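PDB 4B4O: epimerase family protein SDR39U1 from Homo sapiens, which binds NADPH through a Rossmann-type fold of the short-chain dehydrogenase/reductase superfamily and is probably an NADP-dependent oxidoreductase. Local coordinates for residues A[143-147]-A[148-152]; A[171-174]-A[175-179]; A[243-246]-A[247-250]. The protein carries 3 engineered substitutions. One frame throughout, in Å; residues are numbered along the deposited sequence.

Interaction 1. Residues A[143-147]-A[148-152]; sequences ARLPG and DSTRQ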
loop_
_atom_site.group_PDB
_atom_site.type_symbol
_atom_site.label_atom_id
_atom_site.label_comp_id
_atom_site.label_asym_id
_atom_site.label_seq_id
_atom_site.Cartn_x
_atom_site.Cartn_y
_atom_site.Cartn_z
ATOM N N ALA A 143 9.156 12.272 2.976
ATOM C CA ALA A 143 9.531 11.451 4.118
ATOM C C ALA A 143 11.015 11.529 4.456
ATOM O O ALA A 143 11.414 11.102 5.539
ATOM C CB ALA A 143 9.139 9.995 3.865
ATOM N N ARG A 144 11.840 12.011 3.529
ATOM C CA ARG A 144 13.285 11.777 3.625
ATOM C C ARG A 144 13.922 12.623 4.725
ATOM O O ARG A 144 13.873 13.829 4.684
ATOM C CB ARG A 144 13.974 12.049 2.280
ATOM C CG ARG A 144 15.527 11.891 2.172
ATOM C CD ARG A 144 15.835 11.529 0.742
ATOM N NE ARG A 144 15.271 10.244 0.307
ATOM C CZ ARG A 144 14.509 10.006 -0.777
ATOM N NH1 ARG A 144 14.194 10.956 -1.655
ATOM N NH2 ARG A 144 14.049 8.761 -0.983
ATOM N N LEU A 145 14.512 11.954 5.699
ATOM C CA LEU A 145 15.228 12.592 6.789
ATOM C C LEU A 145 16.692 12.705 6.400
ATOM O O LEU A 145 17.242 11.795 5.789
ATOM C CB LEU A 145 15.147 11.759 8.065
ATOM C CG LEU A 145 13.776 11.332 8.623
ATOM C CD1 LEU A 145 13.922 10.351 9.785
ATOM C CD2 LEU A 145 13.000 12.576 9.051
ATOM N N PRO A 146 17.323 13.843 6.721
ATOM C CA PRO A 146 18.764 13.858 6.608
ATOM C C PRO A 146 19.305 13.121 7.818
ATOM O O PRO A 146 18.618 13.028 8.851
ATOM C CB PRO A 146 19.114 15.376 6.679
ATOM C CG PRO A 146 18.035 15.969 7.544
ATOM C CD PRO A 146 16.797 15.090 7.331
ATOM N N GLY A 147 20.558 12.687 7.746
ATOM C CA GLY A 147 21.197 12.169 8.945
ATOM C C GLY A 147 20.816 10.729 9.120
ATOM O O GLY A 147 19.871 10.244 8.491
ATOM N N ASP A 148 21.540 10.076 10.024
ATOM C CA ASP A 148 21.457 8.635 10.197
ATOM C C ASP A 148 20.861 8.237 11.558
ATOM O O ASP A 148 20.791 7.042 11.862
ATOM C CB ASP A 148 22.876 8.052 10.033
ATOM C CG ASP A 148 22.903 6.767 9.207
ATOM O OD1 ASP A 148 21.905 6.475 8.471
ATOM O OD2 ASP A 148 23.946 6.069 9.301
ATOM N N SER A 149 20.421 9.216 12.362
ATOM C CA SER A 149 19.823 8.913 13.667
ATOM C C SER A 149 18.612 8.017 13.594
ATOM O O SER A 149 18.340 7.317 14.560
ATOM C CB SER A 149 19.351 10.162 14.386
ATOM O OG SER A 149 20.443 10.805 14.956
ATOM N N THR A 150 17.850 8.108 12.489
ATOM C CA THR A 150 16.642 7.319 12.324
ATOM C C THR A 150 16.699 6.505 11.039
ATOM O O THR A 150 16.832 7.036 9.946
ATOM C CB THR A 150 15.380 8.196 12.336
ATOM O OG1 THR A 150 15.293 8.883 13.590
ATOM C CG2 THR A 150 14.140 7.347 12.147
ATOM N N ARG A 151 16.582 5.198 11.210
ATOM C CA ARG A 151 16.576 4.230 10.119
ATOM C C ARG A 151 15.345 4.460 9.229
ATOM O O ARG A 151 14.251 4.659 9.733
ATOM C CB ARG A 151 16.554 2.841 10.722
ATOM C CG ARG A 151 17.092 1.757 9.826
ATOM C CD ARG A 151 17.427 0.516 10.629
ATOM N NE ARG A 151 16.383 0.162 11.590
ATOM C CZ ARG A 151 15.219 -0.393 11.275
ATOM N NH1 ARG A 151 14.904 -0.655 10.009
ATOM N NH2 ARG A 151 14.345 -0.672 12.222
ATOM N N GLN A 152 15.541 4.477 7.911
ATOM C CA GLN A 152 14.474 4.845 6.969
ATOM C C GLN A 152 14.148 3.711 6.014
ATOM O O GLN A 152 15.046 3.110 5.408
ATOM C CB GLN A 152 14.844 6.099 6.166
ATOM C CG GLN A 152 15.117 7.306 7.043
ATOM C CD GLN A 152 15.235 8.604 6.303
ATOM O OE1 GLN A 152 14.302 9.085 5.644
ATOM N NE2 GLN A 152 16.379 9.219 6.459
#
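From Leu145 the backbone swings round through Gly147, at positive phi (84°), and comes back to Gln152, making the local loop that links helix 131-143 to strand 151-161 in the Rossmann-type fold. Glycine suits the bend, because at these backbone angles a beta carbon would be pressed against the carbonyl oxygen of Pro146. The carboxamide of Gln152 spans the loop and grips the backbone of Leu145 at both polar atoms, since a primary amide offers acceptor and donor side by side. Its OE1 accepts from Leu145 N at 2.9 Å along a nearly straight N-H (178°), while its NE2 donates to Leu145 O at 2.8 Å, with that oxygen close to the plane of the amide. The two bonds together fix the rotation of the flat group. An extended chain beyond CG carries the amide this far. Replacing Gln152 with a leucine would probably leave Leu145 N and O without these mates and the loop freer to move. Buried Leu145 packs on Trp103 of strand 102-108 and Ile93 of helix 72-95. Thr150 offers a hydroxyl, OG1, hydrogen-bonded to Pro100 O, and a carbon face whose CB lies 3.6 Å from Leu145 CD1.

Interaction 2. Residues A[171-174]-A[175-179]; sequences MLLP and FRLGL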
loop_
_atom_site.group_PDB
_atom_site.type_symbol
_atom_site.label_atom_id
_atom_site.label_comp_id
_atom_site.label_asym_id
_atom_site.label_seq_id
_atom_site.Cartn_x
_atom_site.Cartn_y
_atom_site.Cartn_z
HETATM N N MSE A 171 -14.572 -5.739 -5.127
HETATM C CA MSE A 171 -14.593 -6.867 -6.064
HETATM C C MSE A 171 -15.320 -8.086 -5.557
HETATM O O MSE A 171 -15.788 -8.909 -6.340
HETATM C CB MSE A 171 -13.159 -7.289 -6.362
HETATM C CG MSE A 171 -12.481 -6.384 -7.397
HETATM SE SE MSE A 171 -10.681 -7.080 -7.860
HETATM C CE MSE A 171 -9.865 -6.657 -6.108
ATOM N N LEU A 172 -15.450 -8.220 -4.245
ATOM C CA LEU A 172 -15.785 -9.501 -3.647
ATOM C C LEU A 172 -17.224 -9.896 -3.914
ATOM O O LEU A 172 -17.484 -11.039 -4.298
ATOM C CB LEU A 172 -15.514 -9.446 -2.149
ATOM C CG LEU A 172 -15.461 -10.707 -1.282
ATOM C CD1 LEU A 172 -14.546 -11.748 -1.906
ATOM C CD2 LEU A 172 -14.998 -10.301 0.134
ATOM N N LEU A 173 -18.161 -8.962 -3.753
ATOM C CA LEU A 173 -19.574 -9.282 -3.990
ATOM C C LEU A 173 -19.855 -9.598 -5.470
ATOM O O LEU A 173 -20.483 -10.606 -5.762
ATOM C CB LEU A 173 -20.505 -8.199 -3.461
ATOM C CG LEU A 173 -22.012 -8.480 -3.583
ATOM C CD1 LEU A 173 -22.492 -9.815 -2.989
ATOM C CD2 LEU A 173 -22.780 -7.324 -2.973
ATOM N N PRO A 174 -19.358 -8.770 -6.405
ATOM C CA PRO A 174 -19.584 -9.105 -7.803
ATOM C C PRO A 174 -18.994 -10.453 -8.201
ATOM O O PRO A 174 -19.660 -11.244 -8.865
ATOM C CB PRO A 174 -18.886 -7.960 -8.552
ATOM C CG PRO A 174 -18.958 -6.812 -7.617
ATOM C CD PRO A 174 -18.801 -7.411 -6.254
ATOM N N PHE A 175 -17.759 -10.713 -7.804
ATOM C CA PHE A 175 -17.154 -11.999 -8.097
ATOM C C PHE A 175 -17.975 -13.146 -7.513
ATOM O O PHE A 175 -18.234 -14.143 -8.206
ATOM C CB PHE A 175 -15.709 -12.073 -7.593
ATOM C CG PHE A 175 -14.698 -11.665 -8.607
ATOM C CD1 PHE A 175 -14.439 -10.325 -8.866
ATOM C CD2 PHE A 175 -13.998 -12.633 -9.335
ATOM C CE1 PHE A 175 -13.501 -9.950 -9.823
ATOM C CE2 PHE A 175 -13.054 -12.258 -10.296
ATOM C CZ PHE A 175 -12.820 -10.915 -10.543
ATOM N N ARG A 176 -18.409 -12.996 -6.266
ATOM C CA ARG A 176 -19.258 -13.995 -5.637
ATOM C C ARG A 176 -20.557 -14.247 -6.375
ATOM O O ARG A 176 -21.127 -15.320 -6.255
ATOM C CB ARG A 176 -19.557 -13.610 -4.194
ATOM C CG ARG A 176 -18.400 -13.907 -3.264
ATOM C CD ARG A 176 -18.682 -13.434 -1.848
ATOM N NE ARG A 176 -19.696 -14.262 -1.208
ATOM C CZ ARG A 176 -20.319 -13.952 -0.065
ATOM N NH1 ARG A 176 -20.031 -12.809 0.558
ATOM N NH2 ARG A 176 -21.245 -14.769 0.460
ATOM N N LEU A 177 -21.024 -13.263 -7.130
ATOM C CA LEU A 177 -22.272 -13.378 -7.858
ATOM C C LEU A 177 -22.088 -13.805 -9.302
ATOM O O LEU A 177 -23.043 -13.830 -10.080
ATOM C CB LEU A 177 -23.036 -12.044 -7.787
ATOM C CG LEU A 177 -23.720 -11.708 -6.446
ATOM C CD1 LEU A 177 -24.203 -10.275 -6.475
ATOM C CD2 LEU A 177 -24.876 -12.640 -6.124
ATOM N N GLY A 178 -20.859 -14.118 -9.675
ATOM C CA GLY A 178 -20.553 -14.539 -11.044
ATOM C C GLY A 178 -20.412 -13.408 -12.072
ATOM O O GLY A 178 -20.473 -13.668 -13.287
ATOM N N LEU A 179 -20.165 -12.189 -11.570
ATOM C CA LEU A 179 -20.002 -11.000 -12.405
ATOM C C LEU A 179 -18.531 -10.614 -12.556
ATOM O O LEU A 179 -18.214 -9.611 -13.171
ATOM C CB LEU A 179 -20.786 -9.841 -11.829
ATOM C CG LEU A 179 -22.299 -10.026 -11.660
ATOM C CD1 LEU A 179 -22.879 -8.802 -10.961
ATOM C CD2 LEU A 179 -23.029 -10.298 -12.968
#
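Leu173 holds its CG anti to the backbone N (chi1 -176°), whereas Leu177, one turn on, keeps CG beside its own N (chi1 -75°), and these choices lay the two side chains alongside each other, pointing the same way, with Leu173 CD1 3.9 Å from Leu177 CD1. On another side of the turn, selenomethionine Met171 and Phe175 form a Met-aromatic contact: the SE atom of Met171 stands obliquely off the Phe175 ring, 5.5 Å from its centroid. The carbonyl oxygen of Met171 lies at the edge of the same ring, near its plane, and also accepts from Phe175 N. Buried Phe175 is well chosen here, since its ring also meets that of Phe232 while Leu236 packs on it, both from helix 225-236. Met171 to Arg176 form the last part of helix 166-176, the helix of a beta-alpha-beta unit between strands 151-161 and 192-194. The N of Pro174 carries no hydrogen to give to the turn before, in keeping with a kink where Leu173 N lacks such a bond too. Arg176 N is bonded to Leu172 O at 2.9 Å, and the aliphatic part of the Arg176 side chain passes over that oxygen before the guanidinium end leads away. The helix closes in a Schellman motif. Leu179 N reaches Pro174 O at 2.9 Å and Gly178 N reaches Phe175 O at 3.0 Å, a reversal made easy by glycine at positive phi (80°). Pro174 O also accepts from Leu177 N at 3.0 Å; its two donors come from opposite faces of the carbonyl plane and neither uses a lone pair direction. Leu177 N makes a further, weak bond to Leu173 O. Beyond the glycine, Leu179 CB comes to 4.2 Å from Pro174 CB.

Interaction 3. Residues A[243-246]-A[247-250]; sequences PLPS and AVVQ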
loop_
_atom_site.group_PDB
_atom_site.type_symbol
_atom_site.label_atom_id
_atom_site.label_comp_id
_atom_site.label_asym_id
_atom_site.label_seq_id
_atom_site.Cartn_x
_atom_site.Cartn_y
_atom_site.Cartn_z
ATOM N N PRO A 243 -15.616 -9.917 -19.183
ATOM C CA PRO A 243 -14.531 -8.939 -19.236
ATOM C C PRO A 243 -15.059 -7.533 -19.071
ATOM O O PRO A 243 -16.150 -7.250 -19.552
ATOM C CB PRO A 243 -13.932 -9.136 -20.647
ATOM C CG PRO A 243 -14.583 -10.375 -21.200
ATOM C CD PRO A 243 -15.928 -10.419 -20.540
ATOM N N LEU A 244 -14.311 -6.684 -18.363
ATOM C CA LEU A 244 -14.603 -5.244 -18.298
ATOM C C LEU A 244 -13.839 -4.541 -19.401
ATOM O O LEU A 244 -12.627 -4.450 -19.324
ATOM C CB LEU A 244 -14.175 -4.645 -16.963
ATOM C CG LEU A 244 -15.020 -5.021 -15.751
ATOM C CD1 LEU A 244 -14.702 -4.180 -14.529
ATOM C CD2 LEU A 244 -16.489 -4.849 -16.135
ATOM N N PRO A 245 -14.539 -4.025 -20.421
ATOM C CA PRO A 245 -13.805 -3.327 -21.461
ATOM C C PRO A 245 -13.097 -2.097 -20.958
ATOM O O PRO A 245 -13.467 -1.531 -19.919
ATOM C CB PRO A 245 -14.890 -2.916 -22.442
ATOM C CG PRO A 245 -16.013 -3.848 -22.186
ATOM C CD PRO A 245 -15.980 -4.072 -20.719
ATOM N N SER A 246 -12.042 -1.711 -21.664
ATOM C CA SER A 246 -11.230 -0.546 -21.292
ATOM C C SER A 246 -12.057 0.729 -21.236
ATOM O O SER A 246 -11.953 1.478 -20.272
ATOM C CB SER A 246 -10.106 -0.362 -22.293
ATOM O OG SER A 246 -9.330 -1.537 -22.377
ATOM N N ALA A 247 -12.881 0.946 -22.263
ATOM C CA ALA A 247 -13.717 2.145 -22.379
ATOM C C ALA A 247 -14.583 2.337 -21.134
ATOM O O ALA A 247 -14.755 3.461 -20.672
ATOM C CB ALA A 247 -14.565 2.101 -23.638
ATOM N N VAL A 248 -15.083 1.237 -20.570
ATOM C CA VAL A 248 -16.004 1.292 -19.431
ATOM C C VAL A 248 -15.235 1.608 -18.155
ATOM O O VAL A 248 -15.728 2.342 -17.301
ATOM C CB VAL A 248 -16.811 -0.034 -19.231
ATOM C CG1 VAL A 248 -17.606 -0.005 -17.951
ATOM C CG2 VAL A 248 -17.754 -0.329 -20.399
ATOM N N VAL A 249 -14.055 1.025 -17.996
ATOM C CA VAL A 249 -13.228 1.310 -16.824
ATOM C C VAL A 249 -12.770 2.776 -16.875
ATOM O O VAL A 249 -12.752 3.464 -15.858
ATOM C CB VAL A 249 -12.027 0.346 -16.727
ATOM C CG1 VAL A 249 -11.088 0.734 -15.596
ATOM C CG2 VAL A 249 -12.509 -1.095 -16.571
ATOM N N GLN A 250 -12.457 3.265 -18.068
ATOM C CA GLN A 250 -12.099 4.682 -18.240
ATOM C C GLN A 250 -13.268 5.619 -17.948
ATOM O O GLN A 250 -13.085 6.679 -17.364
ATOM C CB GLN A 250 -11.509 4.934 -19.638
ATOM C CG GLN A 250 -10.001 4.689 -19.642
ATOM C CD GLN A 250 -9.381 4.418 -21.008
ATOM O OE1 GLN A 250 -10.098 4.218 -21.992
ATOM N NE2 GLN A 250 -8.048 4.412 -21.074
#
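Pro245 and Val249 meet where helix 246-253 begins, Pro245 standing at the N-cap position just ahead of the first turn. Its carbonyl oxygen accepts from Val249 N at 3.3 Å, with the donor in the carbonyl plane, and takes a weak bond from Val248 N as well. One residue on, Ser246 O receives Gln250 N at 2.9 Å, almost along the direction of the carbonyl, so the regular helical pattern is under way at once. Proline fits the N-cap because its ring narrows the backbone's freedom and, placed ahead of the helix, it has no need of an N-H to pair with an earlier turn.

Two apolar pairs flank these bonds. The ring of Pro245 and the side chain of Val248 run side by side in the same direction, Pro245 CD 4.2 Å from Val248 CG2, on an exposed flank. Val249 holds CG1 anti to its backbone N (chi1 174°), which leaves CG2 on the side of the loop, 3.9 Å from Leu244 CB. Farther out, buried Val249 rests on Leu261 of helix 255-262 and on Ile183, a place suited to a compact branched residue. The more polar Ser246 and Gln250, nearer the surface, both touch Leu262 of the same helix. The arrangement is surface packing within the DUF1731 region, away from the NADP(+) binding residues. The incoming loop is held by the backbone of Leu244, hydrogen-bonded to that of Pro182 and of Gly184.

Overall arrangement
The three contacts follow one another along the chain. Interaction 1 leads into strand 151-161 of the parallel sheet, and interaction 2 closes the next helix, 166-176; both belong to the epimerase/dehydratase region, yet their centres lie about 44 Å apart on opposite sides of the chain's centre. Interaction 3, in the DUF1731 region, starts helix 246-253 on the same side as interaction 2, with centres about 17 Å apart and nearest atoms about 6 Å, without touching. Thus interaction 1 sits where strand 151-161 of the nucleotide-binding fold begins, while interactions 2 and 3 both lie on the side where helix 225-236 packs on helix 166-176.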